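Local coordinates for protein membrane-bound lytic murein transglycosylase (Agrobacterium tumefaciens, PDB 2PNW) that probably cleaves the beta-1,4 glycosidic bond between N-acetylmuramic acid and N-acetylglucosamine in peptidoglycan, leaving 1,6-anhydromuramic acid ends, at residues A100-P104 with S341-G346; D23-L28 with V282-A286; K202-A208 with Y258-A264; T306-L310 with L348-N354. All blocks are in the same frame, centred on the assembly; numbering follows the deposited sequence.

How the contacts relate
Going from the N terminus, residues 23-28 lead into the first helix and later meet 282-286, so contact 2 closes a loop of some 250 residues. Inside it, strand 96-109 opens contact 1, and contact 3 opens and closes between 202-208 and 258-264, nested within both longer loops. Contact 1 closes at 341-346, after contact 2, so the two cross; it ties strand 96-109 to the 3D-domain region. It also crosses contact 4, which starts at 306-310 and ends at 348-354. Contacts 1 and 4 share helix 343-350 and touch through Ala100 with Ala349 and Val352. Contacts 1 and 3 meet at the Glu103-Arg203 salt bridge, which joins strands 96-109 and 201-209.

Contact 1. Residues A100-P104 with S341-G346; sequences AFYEP and SGFEAG
Tyr102 lays its ring against the first turn of helix 343-350, at the strand-turn-helix connection that follows strand 334-341 in the 3D-domain region. Gly346 CA sits over the centre of one ring face, 3.2 Å from the centroid of the Tyr102 ring and 10° off its normal, a CH-pi contact that depends on the bare glycine. Pro104 CD lies on the opposite face, offset toward the rim. Nearer the backbone, Tyr102 CB packs on Ala345 CB at 4.1 Å.

One residue further on, the chains run parallel: Glu103 and Ser341 form a bridge with their CA atoms 4.4 Å apart. Glu103 O then takes a straight bond from Gly342 N (2.8 Å, 166°). Gly342 is the N-cap of the helix, and its O accepts from Gly346 N in the first helical turn, the same Gly346 whose CA meets the ring. The Glu103 side chain is extended, with CG anti to the backbone N (chi1 -172°), and this carries the carboxylate out alongside Ser341. There Ser341 OG donates to Glu103 OE1 over 2.6 Å, on the anti lone pair.

In the second shell, Gln189 OE1 accepts from Tyr102 N, and the other carboxylate oxygen, Glu103 OE2, is paired with Arg203 NE in a salt bridge.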
loop_
_atom_site.group_PDB
_atom_site.type_symbol
_atom_site.label_atom_id
_atom_site.label_comp_id
_atom_site.label_asym_id
_atom_site.label_seq_id
_atom_site.Cartn_x
_atom_site.Cartn_y
_atom_site.Cartn_z
ATOM N N ALA A 100 7.134 -6.296 -0.371
ATOM C CA ALA A 100 6.017 -6.472 -1.315
ATOM C C ALA A 100 4.703 -6.653 -0.588
ATOM O O ALA A 100 4.687 -7.035 0.593
ATOM C CB ALA A 100 6.274 -7.632 -2.278
ATOM N N PHE A 101 3.604 -6.386 -1.293
ATOM C CA PHE A 101 2.267 -6.580 -0.745
ATOM C C PHE A 101 1.349 -7.098 -1.845
ATOM O O PHE A 101 1.746 -7.142 -3.018
ATOM C CB PHE A 101 1.738 -5.289 -0.068
ATOM C CG PHE A 101 1.279 -4.203 -1.030
ATOM C CD1 PHE A 101 -0.066 -3.834 -1.077
ATOM C CD2 PHE A 101 2.185 -3.497 -1.799
ATOM C CE1 PHE A 101 -0.503 -2.779 -1.934
ATOM C CE2 PHE A 101 1.766 -2.442 -2.643
ATOM C CZ PHE A 101 0.422 -2.108 -2.716
ATOM N N TYR A 102 0.144 -7.523 -1.481
ATOM C CA TYR A 102 -0.738 -8.171 -2.461
ATOM C C TYR A 102 -2.153 -8.003 -1.967
ATOM O O TYR A 102 -2.345 -7.474 -0.871
ATOM C CB TYR A 102 -0.373 -9.658 -2.651
ATOM C CG TYR A 102 -0.741 -10.571 -1.501
ATOM C CD1 TYR A 102 -1.720 -11.564 -1.657
ATOM C CD2 TYR A 102 -0.116 -10.441 -0.252
ATOM C CE1 TYR A 102 -2.060 -12.421 -0.583
ATOM C CE2 TYR A 102 -0.462 -11.274 0.815
ATOM C CZ TYR A 102 -1.409 -12.253 0.641
ATOM O OH TYR A 102 -1.728 -13.079 1.701
ATOM N N GLU A 103 -3.132 -8.366 -2.797
ATOM C CA GLU A 103 -4.542 -8.355 -2.405
ATOM C C GLU A 103 -4.914 -9.805 -2.098
ATOM O O GLU A 103 -5.027 -10.606 -3.053
ATOM C CB GLU A 103 -5.409 -7.892 -3.580
ATOM C CG GLU A 103 -6.883 -7.653 -3.224
ATOM C CD GLU A 103 -7.768 -7.302 -4.452
ATOM O OE1 GLU A 103 -7.426 -7.669 -5.608
ATOM O OE2 GLU A 103 -8.855 -6.717 -4.240
ATOM N N PRO A 104 -5.096 -10.164 -0.801
ATOM C CA PRO A 104 -5.471 -11.550 -0.557
ATOM C C PRO A 104 -6.899 -11.889 -0.937
ATOM O O PRO A 104 -7.796 -11.027 -0.953
ATOM C CB PRO A 104 -5.299 -11.718 0.979
ATOM C CG PRO A 104 -4.506 -10.498 1.443
ATOM C CD PRO A 104 -4.916 -9.420 0.461
ATOM N N SER A 341 -3.068 -10.247 -6.959
ATOM C CA SER A 341 -4.204 -10.658 -6.176
ATOM C C SER A 341 -4.235 -12.179 -6.053
ATOM O O SER A 341 -3.936 -12.898 -7.030
ATOM C CB SER A 341 -5.513 -10.143 -6.809
ATOM O OG SER A 341 -5.519 -8.720 -6.938
ATOM N N GLY A 342 -4.560 -12.657 -4.851
ATOM C CA GLY A 342 -4.760 -14.087 -4.597
ATOM C C GLY A 342 -3.535 -14.838 -4.091
ATOM O O GLY A 342 -2.519 -14.259 -3.731
ATOM N N PHE A 343 -3.630 -16.165 -4.080
ATOM C CA PHE A 343 -2.661 -16.965 -3.318
ATOM C C PHE A 343 -1.226 -16.867 -3.832
ATOM O O PHE A 343 -0.296 -16.598 -3.066
ATOM C CB PHE A 343 -3.111 -18.433 -3.281
ATOM C CG PHE A 343 -2.145 -19.336 -2.576
ATOM C CD1 PHE A 343 -2.076 -19.347 -1.185
ATOM C CD2 PHE A 343 -1.314 -20.189 -3.302
ATOM C CE1 PHE A 343 -1.170 -20.185 -0.519
ATOM C CE2 PHE A 343 -0.418 -21.026 -2.646
ATOM C CZ PHE A 343 -0.348 -21.011 -1.253
ATOM N N GLU A 344 -1.036 -17.086 -5.128
ATOM C CA GLU A 344 0.316 -17.077 -5.674
ATOM C C GLU A 344 0.946 -15.699 -5.545
ATOM O O GLU A 344 2.144 -15.586 -5.241
ATOM C CB GLU A 344 0.364 -17.577 -7.125
ATOM C CG GLU A 344 -0.128 -19.054 -7.325
ATOM C CD GLU A 344 0.667 -20.147 -6.554
ATOM O OE1 GLU A 344 1.738 -19.871 -5.940
ATOM O OE2 GLU A 344 0.204 -21.315 -6.579
ATOM N N ALA A 345 0.143 -14.649 -5.742
ATOM C CA ALA A 345 0.649 -13.280 -5.548
ATOM C C ALA A 345 1.174 -13.125 -4.129
ATOM O O ALA A 345 2.225 -12.513 -3.907
ATOM C CB ALA A 345 -0.464 -12.235 -5.817
ATOM N N GLY A 346 0.449 -13.688 -3.171
ATOM C CA GLY A 346 0.872 -13.640 -1.757
ATOM C C GLY A 346 2.166 -14.393 -1.490
ATOM O O GLY A 346 3.041 -13.946 -0.747
#

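Contact 2. Residues D23-L28 with V282-A286; sequences DDPRKL and VAGRA
Asp23 and Arg285 meet head-on in a bidentate, end-on salt bridge, where the type I turn from Pro25 to Leu28, leading into helix 28-39, faces the loop ahead of strand 286-288. That strand pairs with strand 316-324 in the 3D-domain region, probably a double-psi beta-barrel. Arg285 grips the carboxylate with both terminal nitrogens. NH2 reaches Asp23 OD1 at 2.8 Å, on the syn side but somewhat out of the carboxylate plane, while NH1 takes the syn lone pair of Asp23 OD2 at 3.0 Å and 159°. A weak third bond runs from NH1 to OD1. Carboxylate and guanidinium lie nearly coplanar, 11° apart. Each group has a further partner on strand 316-324: Leu319 N donates to Asp23 OD2, and Leu319 O accepts from Arg285 NH1, so the ion pair is held from that strand as well.

Above one face of the guanidinium sits Asp24 O, 3.2 Å from Arg285 NH2 but at too poor an angle for a hydrogen bond.

Apolar packing supports the arginine's stem. The bend at chi2 (-78°) turns CD back beside Leu28 CD2, which also lies 3.8 Å from Arg285 CB, the two side chains crossing at about a right angle. At the outer edge, Lys27 brushes Val282 CG1 with its CD.

Polar bonds inside each loop keep its shape. Arg285 N donates to Val282 O, and Leu28 N to Pro25 O. Asp24 makes an Asx turn and is clasped side-on by Arg26; the backbone N and NE of Arg26 reach Asp24 OD1 from opposite faces of the carboxylate plane, each at 3.1 Å.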
loop_
_atom_site.group_PDB
_atom_site.type_symbol
_atom_site.label_atom_id
_atom_site.label_comp_id
_atom_site.label_asym_id
_atom_site.label_seq_id
_atom_site.Cartn_x
_atom_site.Cartn_y
_atom_site.Cartn_z
ATOM N N ASP A 23 12.996 -3.067 -20.358
ATOM C CA ASP A 23 11.685 -2.965 -19.698
ATOM C C ASP A 23 10.582 -2.618 -20.695
ATOM O O ASP A 23 10.805 -1.864 -21.646
ATOM C CB ASP A 23 11.734 -1.926 -18.565
ATOM C CG ASP A 23 10.500 -1.986 -17.650
ATOM O OD1 ASP A 23 9.992 -3.102 -17.369
ATOM O OD2 ASP A 23 10.050 -0.909 -17.208
ATOM N N ASP A 24 9.395 -3.188 -20.484
ATOM C CA ASP A 24 8.220 -2.877 -21.286
ATOM C C ASP A 24 7.187 -2.180 -20.388
ATOM O O ASP A 24 6.395 -2.867 -19.734
ATOM C CB ASP A 24 7.600 -4.160 -21.881
ATOM C CG ASP A 24 6.281 -3.893 -22.617
ATOM O OD1 ASP A 24 5.873 -2.713 -22.755
ATOM O OD2 ASP A 24 5.628 -4.871 -23.058
ATOM N N PRO A 25 7.198 -0.832 -20.338
ATOM C CA PRO A 25 6.253 -0.108 -19.454
ATOM C C PRO A 25 4.862 0.204 -20.052
ATOM O O PRO A 25 4.179 1.167 -19.606
ATOM C CB PRO A 25 7.026 1.183 -19.131
ATOM C CG PRO A 25 7.752 1.489 -20.443
ATOM C CD PRO A 25 8.139 0.098 -21.003
ATOM N N ARG A 26 4.417 -0.586 -21.028
ATOM C CA ARG A 26 3.123 -0.306 -21.677
ATOM C C ARG A 26 1.920 -0.300 -20.740
ATOM O O ARG A 26 0.988 0.459 -20.978
ATOM C CB ARG A 26 2.863 -1.240 -22.883
ATOM C CG ARG A 26 3.550 -0.732 -24.141
ATOM C CD ARG A 26 3.316 -1.680 -25.336
ATOM N NE ARG A 26 3.916 -2.988 -25.082
ATOM C CZ ARG A 26 3.819 -4.033 -25.902
ATOM N NH1 ARG A 26 3.181 -3.919 -27.062
ATOM N NH2 ARG A 26 4.377 -5.182 -25.559
ATOM N N LYS A 27 1.941 -1.118 -19.685
ATOM C CA LYS A 27 0.804 -1.139 -18.735
ATOM C C LYS A 27 0.660 0.159 -17.926
ATOM O O LYS A 27 -0.373 0.388 -17.288
ATOM C CB LYS A 27 0.922 -2.298 -17.761
ATOM C CG LYS A 27 0.687 -3.660 -18.390
ATOM C CD LYS A 27 0.723 -4.754 -17.328
ATOM C CE LYS A 27 0.577 -6.123 -18.003
ATOM N NZ LYS A 27 0.428 -7.200 -16.995
ATOM N N LEU A 28 1.686 1.001 -17.960
ATOM C CA LEU A 28 1.625 2.276 -17.232
ATOM C C LEU A 28 0.747 3.285 -17.919
ATOM O O LEU A 28 0.342 4.245 -17.297
ATOM C CB LEU A 28 3.015 2.883 -17.053
ATOM C CG LEU A 28 4.057 2.035 -16.318
ATOM C CD1 LEU A 28 5.186 2.953 -15.901
ATOM C CD2 LEU A 28 3.491 1.294 -15.096
ATOM N N VAL A 282 -1.900 -2.051 -10.260
ATOM C CA VAL A 282 -1.581 -2.903 -11.418
ATOM C C VAL A 282 -0.504 -3.868 -10.939
ATOM O O VAL A 282 0.574 -3.424 -10.510
ATOM C CB VAL A 282 -0.978 -2.068 -12.568
ATOM C CG1 VAL A 282 -0.585 -2.984 -13.752
ATOM C CG2 VAL A 282 -1.965 -0.957 -13.021
ATOM N N ALA A 283 -0.801 -5.167 -10.995
ATOM C CA ALA A 283 0.140 -6.185 -10.534
ATOM C C ALA A 283 1.508 -5.990 -11.153
ATOM O O ALA A 283 1.626 -5.876 -12.384
ATOM C CB ALA A 283 -0.395 -7.595 -10.861
ATOM N N GLY A 284 2.528 -5.947 -10.301
ATOM C CA GLY A 284 3.913 -5.852 -10.736
ATOM C C GLY A 284 4.340 -4.454 -11.169
ATOM O O GLY A 284 5.508 -4.237 -11.451
ATOM N N ARG A 285 3.414 -3.491 -11.194
ATOM C CA ARG A 285 3.752 -2.152 -11.698
ATOM C C ARG A 285 3.362 -1.007 -10.760
ATOM O O ARG A 285 3.650 0.145 -11.059
ATOM C CB ARG A 285 3.113 -1.915 -13.077
ATOM C CG ARG A 285 3.674 -2.810 -14.198
ATOM C CD ARG A 285 5.011 -2.280 -14.671
ATOM N NE ARG A 285 5.693 -3.281 -15.493
ATOM C CZ ARG A 285 6.802 -3.048 -16.191
ATOM N NH1 ARG A 285 7.359 -1.839 -16.186
ATOM N NH2 ARG A 285 7.355 -4.047 -16.889
ATOM N N ALA A 286 2.666 -1.314 -9.665
ATOM C CA ALA A 286 2.313 -0.323 -8.669
ATOM C C ALA A 286 3.212 -0.419 -7.442
ATOM O O ALA A 286 3.418 -1.512 -6.883
ATOM C CB ALA A 286 0.849 -0.484 -8.246
#

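Contact 3. Residues K202-A208 with Y258-A264; sequences KRITYAA and YIFFREA
Thr205 and Arg262 exchange both backbone bonds, Thr205 N to Arg262 O and Arg262 N to Thr205 O, each 3.0 Å long; they form the hydrogen-bonded pair at the middle of an antiparallel strand pairing within the MltA-specific insert region. Toward one end, Ala264 N donates to Arg203 O. Toward the other, Ala207 and Ala208 both face Phe260, a classic beta bulge: Phe260 O accepts from Ala207 N at 2.8 Å and weakly from Ala208 N, and Phe260 N returns a bond to Ala208 O. The bulge shifts the register by one residue.

Charged side chains meet at the edge. Lys202 NZ forms a salt bridge with Glu263 OE2, 3.1 Å away, coming from above the carboxylate plane, with the aliphatic CD of the lysine also lying against the carboxylate. Two waters add bridges, one from Arg203 N to Ala264 O, the other from Arg262 NE to Tyr206 O.

Side chains also pack on each face. On the Ile204 side, CG1 is set between the backbone N and the carbonyl carbon (chi1 60°), and this brings CD1 over a face of the Phe261 ring, 4.0 Å from its centroid. Ile259 CG2 covers the opposite face and also touches Tyr206 CD1 at 3.7 Å. On the Thr205 side, the methyl CG2 lies over the Arg262 guanidinium, the two side chains pointing the same way.

Strand 191-195 pairs with the other edge of strand 201-209, and Ile204 packs there on Ala192 and Leu194. Strand 118-121 packs on Ile204 and Phe261 through Ile120, while Phe260 reaches helix 159-163 at Ile162.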
loop_
_atom_site.group_PDB
_atom_site.type_symbol
_atom_site.label_atom_id
_atom_site.label_comp_id
_atom_site.label_asym_id
_atom_site.label_seq_id
_atom_site.Cartn_x
_atom_site.Cartn_y
_atom_site.Cartn_z
ATOM N N LYS A 202 -16.785 -10.153 -3.365
ATOM C CA LYS A 202 -16.905 -8.719 -3.048
ATOM C C LYS A 202 -15.496 -8.209 -2.829
ATOM O O LYS A 202 -14.701 -8.869 -2.169
ATOM C CB LYS A 202 -17.704 -8.500 -1.764
ATOM C CG LYS A 202 -19.205 -8.713 -1.860
ATOM C CD LYS A 202 -19.871 -8.148 -0.593
ATOM C CE LYS A 202 -21.381 -8.327 -0.626
ATOM N NZ LYS A 202 -22.049 -7.733 0.583
ATOM N N ARG A 203 -15.161 -7.055 -3.374
ATOM C CA ARG A 203 -13.846 -6.494 -3.100
ATOM C C ARG A 203 -13.990 -5.475 -1.984
ATOM O O ARG A 203 -14.968 -4.723 -1.972
ATOM C CB ARG A 203 -13.310 -5.806 -4.349
ATOM C CG ARG A 203 -12.479 -6.711 -5.241
ATOM C CD ARG A 203 -11.592 -5.749 -5.968
ATOM N NE ARG A 203 -10.324 -6.281 -6.396
ATOM C CZ ARG A 203 -9.992 -6.445 -7.655
ATOM N NH1 ARG A 203 -10.877 -6.171 -8.618
ATOM N NH2 ARG A 203 -8.786 -6.905 -7.949
ATOM N N ILE A 204 -13.035 -5.446 -1.048
ATOM C CA ILE A 204 -13.045 -4.432 0.013
ATOM C C ILE A 204 -11.692 -3.731 -0.009
ATOM O O ILE A 204 -10.688 -4.319 -0.416
ATOM C CB ILE A 204 -13.346 -5.031 1.417
ATOM C CG1 ILE A 204 -12.269 -6.084 1.794
ATOM C CG2 ILE A 204 -14.799 -5.620 1.457
ATOM C CD1 ILE A 204 -12.368 -6.657 3.297
ATOM N N THR A 205 -11.669 -2.478 0.451
ATOM C CA THR A 205 -10.434 -1.720 0.500
ATOM C C THR A 205 -10.505 -0.761 1.692
ATOM O O THR A 205 -11.599 -0.455 2.193
ATOM C CB THR A 205 -10.225 -0.935 -0.841
ATOM O OG1 THR A 205 -8.907 -0.384 -0.878
ATOM C CG2 THR A 205 -11.270 0.159 -0.983
ATOM N N TYR A 206 -9.337 -0.303 2.136
ATOM C CA TYR A 206 -9.220 0.598 3.284
ATOM C C TYR A 206 -10.218 1.774 3.159
ATOM O O TYR A 206 -10.276 2.434 2.101
ATOM C CB TYR A 206 -7.782 1.130 3.327
ATOM C CG TYR A 206 -7.565 2.246 4.317
ATOM C CD1 TYR A 206 -7.123 1.984 5.612
ATOM C CD2 TYR A 206 -7.826 3.576 3.962
ATOM C CE1 TYR A 206 -6.945 3.035 6.544
ATOM C CE2 TYR A 206 -7.639 4.635 4.885
ATOM C CZ TYR A 206 -7.197 4.349 6.167
ATOM O OH TYR A 206 -7.014 5.378 7.072
ATOM N N ALA A 207 -10.965 2.034 4.229
ATOM C CA ALA A 207 -11.787 3.245 4.341
ATOM C C ALA A 207 -11.323 4.193 5.428
ATOM O O ALA A 207 -11.386 5.415 5.248
ATOM C CB ALA A 207 -13.256 2.863 4.601
ATOM N N ALA A 208 -10.936 3.634 6.585
ATOM C CA ALA A 208 -10.525 4.427 7.741
ATOM C C ALA A 208 -9.838 3.483 8.714
ATOM O O ALA A 208 -9.701 2.297 8.419
ATOM C CB ALA A 208 -11.758 5.083 8.418
ATOM N N TYR A 258 -6.473 -0.658 13.805
ATOM C CA TYR A 258 -7.506 -1.560 13.273
ATOM C C TYR A 258 -8.073 -0.884 12.037
ATOM O O TYR A 258 -8.382 0.319 12.076
ATOM C CB TYR A 258 -8.622 -1.748 14.306
ATOM C CG TYR A 258 -9.636 -2.850 13.980
ATOM C CD1 TYR A 258 -9.476 -4.138 14.490
ATOM C CD2 TYR A 258 -10.744 -2.599 13.166
ATOM C CE1 TYR A 258 -10.411 -5.178 14.186
ATOM C CE2 TYR A 258 -11.678 -3.616 12.864
ATOM C CZ TYR A 258 -11.509 -4.894 13.400
ATOM O OH TYR A 258 -12.429 -5.899 13.121
ATOM N N ILE A 259 -8.186 -1.659 10.963
ATOM C CA ILE A 259 -8.604 -1.146 9.652
ATOM C C ILE A 259 -10.097 -1.368 9.430
ATOM O O ILE A 259 -10.624 -2.466 9.682
ATOM C CB ILE A 259 -7.793 -1.796 8.482
ATOM C CG1 ILE A 259 -6.281 -1.605 8.683
ATOM C CG2 ILE A 259 -8.293 -1.234 7.076
ATOM C CD1 ILE A 259 -5.849 -0.125 9.013
ATOM N N PHE A 260 -10.789 -0.308 9.002
ATOM C CA PHE A 260 -12.199 -0.436 8.565
ATOM C C PHE A 260 -12.247 -0.320 7.049
ATOM O O PHE A 260 -11.418 0.355 6.453
ATOM C CB PHE A 260 -13.080 0.646 9.211
ATOM C CG PHE A 260 -13.112 0.553 10.704
ATOM C CD1 PHE A 260 -13.908 -0.410 11.318
ATOM C CD2 PHE A 260 -12.306 1.368 11.489
ATOM C CE1 PHE A 260 -13.941 -0.522 12.706
ATOM C CE2 PHE A 260 -12.344 1.260 12.892
ATOM C CZ PHE A 260 -13.154 0.293 13.481
ATOM N N PHE A 261 -13.182 -1.049 6.439
ATOM C CA PHE A 261 -13.191 -1.262 4.994
ATOM C C PHE A 261 -14.487 -0.738 4.392
ATOM O O PHE A 261 -15.489 -0.525 5.096
ATOM C CB PHE A 261 -13.047 -2.786 4.677
ATOM C CG PHE A 261 -11.715 -3.366 5.071
ATOM C CD1 PHE A 261 -10.658 -3.377 4.182
ATOM C CD2 PHE A 261 -11.527 -3.895 6.353
ATOM C CE1 PHE A 261 -9.385 -3.918 4.543
ATOM C CE2 PHE A 261 -10.282 -4.417 6.727
ATOM C CZ PHE A 261 -9.213 -4.430 5.828
ATOM N N ARG A 262 -14.456 -0.538 3.074
ATOM C CA ARG A 262 -15.653 -0.304 2.269
ATOM C C ARG A 262 -15.584 -1.236 1.062
ATOM O O ARG A 262 -14.501 -1.589 0.606
ATOM C CB ARG A 262 -15.692 1.151 1.759
ATOM C CG ARG A 262 -14.519 1.505 0.847
ATOM C CD ARG A 262 -14.597 2.964 0.340
ATOM N NE ARG A 262 -13.596 3.278 -0.700
ATOM C CZ ARG A 262 -13.762 3.073 -2.016
ATOM N NH1 ARG A 262 -14.869 2.509 -2.498
ATOM N NH2 ARG A 262 -12.795 3.406 -2.864
ATOM N N GLU A 263 -16.750 -1.608 0.546
ATOM C CA GLU A 263 -16.826 -2.343 -0.712
ATOM C C GLU A 263 -16.436 -1.446 -1.879
ATOM O O GLU A 263 -16.812 -0.261 -1.923
ATOM C CB GLU A 263 -18.238 -2.889 -0.913
ATOM C CG GLU A 263 -18.599 -3.985 0.074
ATOM C CD GLU A 263 -19.976 -4.605 -0.184
ATOM O OE1 GLU A 263 -20.332 -4.793 -1.386
ATOM O OE2 GLU A 263 -20.688 -4.907 0.819
ATOM N N ALA A 264 -15.687 -2.012 -2.827
ATOM C CA ALA A 264 -15.204 -1.283 -3.986
ATOM C C ALA A 264 -15.414 -2.134 -5.237
ATOM O O ALA A 264 -15.916 -3.266 -5.128
ATOM C CB ALA A 264 -13.760 -0.943 -3.825
HETATM O O HOH W 1 -17.290 -5.714 -4.603
HETATM O O HOH W 2 -11.462 4.665 0.641
#

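Contact 4. Residues T306-L310 with L348-N354; sequences TLTHL and LAGTVRN
Leu307, Leu310 and Val352 make the apolar centre. Leu307 CD1 comes within 4.0 Å of Val352 CG2, the two side chains crossing at about a right angle, and Leu310 CD1 approaches the same methyl more loosely. Leu310 CD2 reaches on to Leu348 CB at 3.9 Å. Leu307 and Leu310 also pack on Phe316 of strand 316-324, and Val352 on Ala100 of strand 96-109.

Residues 306-310 lie in the loop between strands 299-304 and 316-324 of the 3D-domain region, consistent with the double-psi beta-barrel of this family. They lie over the place where helix 343-350 ends and the chain turns into strand 353-363.

Outside the cluster, His309 spans the end of the helix. Its CG stands between the backbone N and the carbonyl carbon (chi1 75°), which swings the imidazole back across the helix terminus. NE2 donates to Leu348 O at 2.8 Å, with the oxygen in the ring plane and the bond falling on a carbonyl lone pair. That straight bond (166°) fixes the ring's rotation and ties the loop to a backbone oxygen in the last turn. Leu348 CD2 lies alongside His309 CD2 at 3.7 Å, while Val352 CG2 touches CE1.

At the far end, both the oxygen and the nitrogen of the Asn354 amide are bonded. Its OD1 accepts from the backbone N of Arg353 at 3.0 Å, which settles which end is nitrogen. ND2 then points to Thr306 OG1, 2.9 Å away and in the amide plane, and Leu307 CB packs against Asn354 CG.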
loop_
_atom_site.group_PDB
_atom_site.type_symbol
_atom_site.label_atom_id
_atom_site.label_comp_id
_atom_site.label_asym_id
_atom_site.label_seq_id
_atom_site.Cartn_x
_atom_site.Cartn_y
_atom_site.Cartn_z
ATOM N N THR A 306 19.266 -8.357 -6.535
ATOM C CA THR A 306 19.121 -9.585 -5.718
ATOM C C THR A 306 17.695 -10.163 -5.731
ATOM O O THR A 306 17.465 -11.290 -5.271
ATOM C CB THR A 306 19.586 -9.398 -4.248
ATOM O OG1 THR A 306 18.752 -8.445 -3.571
ATOM C CG2 THR A 306 21.038 -8.956 -4.175
ATOM N N LEU A 307 16.738 -9.393 -6.254
ATOM C CA LEU A 307 15.345 -9.840 -6.322
ATOM C C LEU A 307 15.074 -10.467 -7.679
ATOM O O LEU A 307 14.962 -9.761 -8.694
ATOM C CB LEU A 307 14.402 -8.661 -6.075
ATOM C CG LEU A 307 12.886 -8.871 -6.154
ATOM C CD1 LEU A 307 12.395 -9.902 -5.147
ATOM C CD2 LEU A 307 12.205 -7.508 -5.924
ATOM N N THR A 308 14.955 -11.795 -7.691
ATOM C CA THR A 308 14.902 -12.555 -8.934
ATOM C C THR A 308 13.610 -13.324 -9.139
ATOM O O THR A 308 13.284 -13.675 -10.267
ATOM C CB THR A 308 16.094 -13.534 -9.038
ATOM O OG1 THR A 308 16.087 -14.417 -7.904
ATOM C CG2 THR A 308 17.401 -12.763 -9.049
ATOM N N HIS A 309 12.857 -13.564 -8.065
ATOM C CA HIS A 309 11.696 -14.443 -8.157
ATOM C C HIS A 309 10.425 -13.791 -8.705
ATOM O O HIS A 309 9.410 -14.472 -8.878
ATOM C CB HIS A 309 11.448 -15.198 -6.837
ATOM C CG HIS A 309 10.851 -14.364 -5.746
ATOM N ND1 HIS A 309 11.609 -13.561 -4.926
ATOM C CD2 HIS A 309 9.575 -14.249 -5.309
ATOM C CE1 HIS A 309 10.826 -12.966 -4.042
ATOM N NE2 HIS A 309 9.586 -13.374 -4.249
ATOM N N LEU A 310 10.492 -12.491 -9.004
ATOM C CA LEU A 310 9.399 -11.813 -9.719
ATOM C C LEU A 310 9.691 -11.682 -11.222
ATOM O O LEU A 310 8.897 -11.111 -11.967
ATOM C CB LEU A 310 9.102 -10.427 -9.113
ATOM C CG LEU A 310 8.922 -10.342 -7.596
ATOM C CD1 LEU A 310 8.578 -8.923 -7.166
ATOM C CD2 LEU A 310 7.844 -11.323 -7.138
ATOM N N LEU A 348 4.534 -14.932 -3.611
ATOM C CA LEU A 348 5.584 -14.116 -4.214
ATOM C C LEU A 348 5.969 -12.939 -3.345
ATOM O O LEU A 348 7.155 -12.648 -3.148
ATOM C CB LEU A 348 5.132 -13.621 -5.589
ATOM C CG LEU A 348 5.034 -14.657 -6.715
ATOM C CD1 LEU A 348 4.467 -13.989 -7.936
ATOM C CD2 LEU A 348 6.401 -15.276 -7.015
ATOM N N ALA A 349 4.961 -12.259 -2.805
ATOM C CA ALA A 349 5.191 -11.071 -2.006
ATOM C C ALA A 349 5.885 -11.384 -0.682
ATOM O O ALA A 349 6.683 -10.580 -0.184
ATOM C CB ALA A 349 3.835 -10.364 -1.737
ATOM N N GLY A 350 5.563 -12.550 -0.116
ATOM C CA GLY A 350 5.906 -12.878 1.280
ATOM C C GLY A 350 7.389 -12.882 1.617
ATOM O O GLY A 350 7.763 -12.681 2.787
ATOM N N THR A 351 8.229 -13.095 0.601
ATOM C CA THR A 351 9.673 -13.177 0.787
ATOM C C THR A 351 10.454 -11.961 0.246
ATOM O O THR A 351 11.689 -11.920 0.341
ATOM C CB THR A 351 10.235 -14.479 0.173
ATOM O OG1 THR A 351 9.940 -14.519 -1.235
ATOM C CG2 THR A 351 9.630 -15.717 0.863
ATOM N N VAL A 352 9.756 -10.968 -0.317
ATOM C CA VAL A 352 10.454 -9.793 -0.858
ATOM C C VAL A 352 10.967 -8.958 0.294
ATOM O O VAL A 352 10.201 -8.534 1.166
ATOM C CB VAL A 352 9.552 -8.916 -1.805
ATOM C CG1 VAL A 352 10.327 -7.677 -2.300
ATOM C CG2 VAL A 352 9.050 -9.744 -2.964
ATOM N N ARG A 353 12.273 -8.721 0.292
ATOM C CA ARG A 353 12.943 -8.012 1.365
ATOM C C ARG A 353 14.349 -7.761 0.823
ATOM O O ARG A 353 15.294 -8.498 1.138
ATOM C CB ARG A 353 12.928 -8.883 2.649
ATOM C CG ARG A 353 13.565 -8.268 3.873
ATOM C CD ARG A 353 13.244 -9.034 5.192
ATOM N NE ARG A 353 13.503 -10.481 5.156
ATOM C CZ ARG A 353 14.696 -11.073 5.326
ATOM N NH1 ARG A 353 15.803 -10.359 5.529
ATOM N NH2 ARG A 353 14.783 -12.402 5.287
ATOM N N ASN A 354 14.484 -6.748 -0.035
ATOM C CA ASN A 354 15.676 -6.640 -0.889
ATOM C C ASN A 354 16.176 -5.217 -1.017
ATOM O O ASN A 354 15.379 -4.262 -1.053
ATOM C CB ASN A 354 15.419 -7.175 -2.307
ATOM C CG ASN A 354 15.181 -8.682 -2.357
ATOM O OD1 ASN A 354 14.075 -9.157 -2.103
ATOM N ND2 ASN A 354 16.207 -9.433 -2.730
#